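Local coordinates for 2-aminomuconate 6-semialdehyde dehydrogenase (Burkholderia cenocepacia, PDB 4U3W), which probably oxidises the aldehyde of 2-aminomuconate 6-semialdehyde to the carboxylate with NAD+ as electron acceptor, as a member of the aldehyde dehydrogenase family, at residues Q66-A71 with C192-P197; F99-A104 with A205-E210. All blocks are in the same frame, centred on the assembly; numbering follows the deposited sequence.

Contact 1. Residues Q66-A71 with C192-P197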
# COMPACT_ATOMS: atom_id res chain seq x y z
N GLN A 66 -2.29 7.79 36.20
CA GLN A 66 -3.52 7.10 36.55
C GLN A 66 -4.74 7.80 35.93
O GLN A 66 -5.69 7.12 35.60
CB GLN A 66 -3.68 6.99 38.08
CG GLN A 66 -2.49 6.27 38.80
CD GLN A 66 -1.99 5.00 38.09
OE1 GLN A 66 -2.77 4.24 37.52
NE2 GLN A 66 -0.69 4.80 38.10
N ALA A 67 -4.72 9.13 35.86
CA ALA A 67 -5.81 9.90 35.23
C ALA A 67 -5.92 9.55 33.74
O ALA A 67 -7.03 9.42 33.20
CB ALA A 67 -5.59 11.42 35.38
N ALA A 68 -4.76 9.41 33.11
CA ALA A 68 -4.69 9.05 31.68
C ALA A 68 -5.25 7.65 31.48
O ALA A 68 -6.03 7.42 30.56
CB ALA A 68 -3.23 9.15 31.16
N HIS A 69 -4.88 6.73 32.37
CA HIS A 69 -5.42 5.37 32.28
C HIS A 69 -6.92 5.28 32.50
O HIS A 69 -7.62 4.52 31.80
CB HIS A 69 -4.70 4.43 33.24
CG HIS A 69 -3.55 3.73 32.59
ND1 HIS A 69 -3.72 2.78 31.60
CD2 HIS A 69 -2.21 3.90 32.71
CE1 HIS A 69 -2.54 2.37 31.17
NE2 HIS A 69 -1.61 3.03 31.82
N ALA A 70 -7.42 6.05 33.46
CA ALA A 70 -8.87 6.08 33.68
C ALA A 70 -9.60 6.66 32.45
O ALA A 70 -10.67 6.20 32.08
CB ALA A 70 -9.20 6.88 34.95
N ALA A 71 -9.01 7.68 31.82
CA ALA A 71 -9.62 8.32 30.64
C ALA A 71 -9.69 7.37 29.42
O ALA A 71 -10.63 7.44 28.60
CB ALA A 71 -8.83 9.63 30.30
N CYS A 192 -4.25 8.29 25.39
CA CYS A 192 -4.12 9.43 26.27
C CYS A 192 -2.63 9.79 26.41
O CYS A 192 -1.74 8.99 26.11
CB CYS A 192 -4.72 9.13 27.67
SG CYS A 192 -6.55 8.78 27.45
N VAL A 193 -2.36 10.99 26.91
CA VAL A 193 -1.00 11.54 26.89
C VAL A 193 -0.61 12.12 28.28
O VAL A 193 -1.42 12.80 28.90
CB VAL A 193 -0.92 12.65 25.80
CG1 VAL A 193 0.23 13.59 26.03
CG2 VAL A 193 -0.89 12.03 24.35
N VAL A 194 0.61 11.88 28.72
CA VAL A 194 1.23 12.58 29.83
C VAL A 194 2.51 13.18 29.26
O VAL A 194 3.41 12.44 28.85
CB VAL A 194 1.57 11.65 31.01
CG1 VAL A 194 2.35 12.46 32.14
CG2 VAL A 194 0.31 11.04 31.57
N ALA A 195 2.55 14.51 29.21
CA ALA A 195 3.60 15.18 28.47
C ALA A 195 4.38 16.13 29.35
O ALA A 195 3.81 16.95 30.05
CB ALA A 195 3.00 15.96 27.29
N LYS A 196 5.70 16.05 29.25
CA LYS A 196 6.58 16.91 30.05
C LYS A 196 7.48 17.74 29.15
O LYS A 196 8.42 17.21 28.58
CB LYS A 196 7.48 16.11 30.97
CG LYS A 196 8.24 17.15 32.00
CD LYS A 196 9.56 16.72 32.44
CE LYS A 196 10.69 17.00 31.53
NZ LYS A 196 11.26 18.36 31.65
N PRO A 197 7.18 19.03 29.00
CA PRO A 197 8.03 19.88 28.14
C PRO A 197 9.30 20.24 28.87
O PRO A 197 9.43 20.02 30.11
CB PRO A 197 7.19 21.13 27.90
CG PRO A 197 6.34 21.24 29.24
CD PRO A 197 6.08 19.77 29.65

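Contact 2. Residues F99-A104 with A205-E210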
# COMPACT_ATOMS: atom_id res chain seq x y z
N PHE A 99 -3.30 32.87 18.14
CA PHE A 99 -2.03 32.74 17.44
C PHE A 99 -0.98 33.69 17.99
O PHE A 99 0.16 33.28 18.29
CB PHE A 99 -2.24 32.93 15.92
CG PHE A 99 -1.00 32.68 15.07
CD1 PHE A 99 -0.08 33.70 14.85
CD2 PHE A 99 -0.82 31.47 14.41
CE1 PHE A 99 1.05 33.48 14.02
CE2 PHE A 99 0.32 31.25 13.58
CZ PHE A 99 1.25 32.24 13.41
N ASP A 100 -1.34 34.97 18.17
CA ASP A 100 -0.36 35.94 18.66
C ASP A 100 0.14 35.66 20.09
O ASP A 100 1.29 35.95 20.42
CB ASP A 100 -0.92 37.35 18.58
CG ASP A 100 -1.04 37.86 17.15
OD1 ASP A 100 -0.56 37.19 16.21
OD2 ASP A 100 -1.60 38.95 16.96
N GLU A 101 -0.73 35.16 20.96
CA GLU A 101 -0.29 34.74 22.29
C GLU A 101 0.73 33.61 22.22
O GLU A 101 1.63 33.55 23.02
CB GLU A 101 -1.47 34.24 23.14
CG GLU A 101 -2.36 35.31 23.72
CD GLU A 101 -3.44 34.69 24.58
OE1 GLU A 101 -3.13 34.28 25.71
OE2 GLU A 101 -4.58 34.57 24.10
N PHE A 102 0.49 32.63 21.34
CA PHE A 102 1.40 31.50 21.23
C PHE A 102 2.74 31.98 20.77
O PHE A 102 3.78 31.59 21.30
CB PHE A 102 0.84 30.44 20.26
CG PHE A 102 -0.05 29.42 20.95
CD1 PHE A 102 -1.41 29.66 21.13
CD2 PHE A 102 0.50 28.24 21.45
CE1 PHE A 102 -2.19 28.74 21.82
CE2 PHE A 102 -0.30 27.30 22.15
CZ PHE A 102 -1.62 27.54 22.32
N VAL A 103 2.72 32.88 19.78
CA VAL A 103 3.94 33.50 19.28
C VAL A 103 4.69 34.18 20.40
O VAL A 103 5.90 33.98 20.56
CB VAL A 103 3.61 34.50 18.13
CG1 VAL A 103 4.87 35.30 17.73
CG2 VAL A 103 3.06 33.71 16.93
N ALA A 104 4.01 34.99 21.19
CA ALA A 104 4.71 35.77 22.23
C ALA A 104 5.32 34.87 23.35
O ALA A 104 6.39 35.15 23.86
CB ALA A 104 3.74 36.79 22.85
N ALA A 205 3.66 25.18 25.77
CA ALA A 205 2.95 23.94 26.16
C ALA A 205 1.81 24.21 27.18
O ALA A 205 0.75 23.58 27.14
CB ALA A 205 3.96 22.91 26.74
N THR A 206 2.03 25.17 28.09
CA THR A 206 0.98 25.53 29.03
C THR A 206 -0.21 26.17 28.29
O THR A 206 -1.38 25.87 28.61
CB THR A 206 1.50 26.48 30.15
OG1 THR A 206 2.67 25.91 30.77
CG2 THR A 206 0.40 26.65 31.28
N LEU A 207 0.07 27.01 27.29
CA LEU A 207 -1.03 27.59 26.49
C LEU A 207 -1.75 26.50 25.76
O LEU A 207 -3.00 26.54 25.59
CB LEU A 207 -0.46 28.63 25.48
CG LEU A 207 0.05 29.92 26.13
CD1 LEU A 207 0.49 30.90 25.05
CD2 LEU A 207 -1.08 30.51 26.94
N LEU A 208 -0.99 25.50 25.31
CA LEU A 208 -1.65 24.36 24.63
C LEU A 208 -2.64 23.63 25.59
O LEU A 208 -3.78 23.27 25.21
CB LEU A 208 -0.63 23.38 24.06
CG LEU A 208 -1.21 22.16 23.29
CD1 LEU A 208 -2.01 22.66 22.07
CD2 LEU A 208 -0.12 21.19 22.79
N ALA A 209 -2.22 23.44 26.84
CA ALA A 209 -3.14 22.90 27.84
C ALA A 209 -4.41 23.75 27.99
O ALA A 209 -5.48 23.19 28.12
CB ALA A 209 -2.40 22.78 29.25
N GLU A 210 -4.28 25.09 28.00
CA GLU A 210 -5.46 25.96 28.07
C GLU A 210 -6.39 25.74 26.89
O GLU A 210 -7.64 25.76 27.03
CB GLU A 210 -5.03 27.45 28.10
CG GLU A 210 -4.24 27.78 29.35
CD GLU A 210 -3.85 29.25 29.45
OE1 GLU A 210 -4.43 30.08 28.72
OE2 GLU A 210 -2.97 29.58 30.29

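Contact 1. Residues Q66-A71 with C192-P197
A68 and A71, almost one turn apart on helix 58-76, press their methyl groups against the first residue of strand 192-196, C192. The strand belongs to the parallel part of the sheet in the Rossmann-like cofactor domain of the aldehyde dehydrogenase fold, hydrogen-bonded between strands 153-169 and 222-224. The helix packs on it nearly antiparallel, with the axes of 66-71 and 192-196 at 168° and only 7.9 Å apart at their closest. Such a short spacing suits alanine, whose lone methyl lets a helix lie close to a sheet.

Along the helix, Q66 comes first and faces away from the strand; its NE2 bonds to D62, one turn earlier in the helix, and to D242, which ties this turn to a loop. A68 then carries most of the contact. Its CB sits 3.8 Å from CB of C192 and 4.0 Å from CG2 of V194, so one methyl bridges two residues whose side chains emerge from the same face of the strand. V194, beta-branched and at home in a strand, reaches it with one branch. A68 also touches V165 and N223 of the flanking strands, which widens its seat on the sheet.

A71 closes the contact at the strand's beginning. C192 has its sulfur opposite its own carbonyl carbon and beside its backbone N (chi1 -62°), a rotation that carries the thiol along the helix toward A71 and not toward V194. The small thiol fits this buried place, where Q72 and W76 of the same helix also adjoin C192, and it can pack against methyl groups while taking a polar partner next to the segment. Its SG lies 3.7 Å from CB of A71.

Contact 2. Residues F99-A104 with A205-E210
F102 and L207 form the centre of an apolar helix-helix contact between helices 99-110 and 203-214, partly buried in the cofactor domain, with F32 of strand 31-33 against helix 203-214. The axes of 99-104 and 205-210 run roughly antiparallel, at 154°, and approach to 10.1 Å. The F102 ring projects past L207 and slips beneath it, so that CB of L207 lies over one ring face, 3.9 Å from the centroid and 26° off the normal. This CH-pi contact is offset toward the rim, where F102 CZ comes within 3.5 Å of that CB. A flat, buried ring can slide between helices in this way; its far end also reaches the backbone of L208, and L176 of helix 175-188 touches it.

L207 leans in the reverse direction. With CG opposite its carbonyl carbon (chi1 -70°), it stretches across the interface, placing CD1 3.5 Å from the backbone O of E101. On the solvent side, R98 makes salt bridges to both E101 and E210, and so probably offsets the like charges of the two carboxylates. Helix 203-214 connects the parallel strands 192-196 and 222-224, the beta-alpha-beta crossover characteristic of Rossmann-like domains.

How the contacts relate
Contact 1 is wholly buried, whereas contact 2 is only partly so, and their chemistry follows. Helix against strand, contact 1 relies on small groups that permit a close approach; helix against helix, contact 2 fills a wider spacing with an aromatic ring and a leucine, and has charged residues at its solvent-facing margin. The two do not share an element, yet strand 192-196 of contact 1 leads directly into helix 203-214 of contact 2, and they meet where CG of P197 lies 3.8 Å from CB of A205. Two helices from earlier in the chain, 58-76 and 99-110, thus pack on successive elements of one beta-alpha-beta unit.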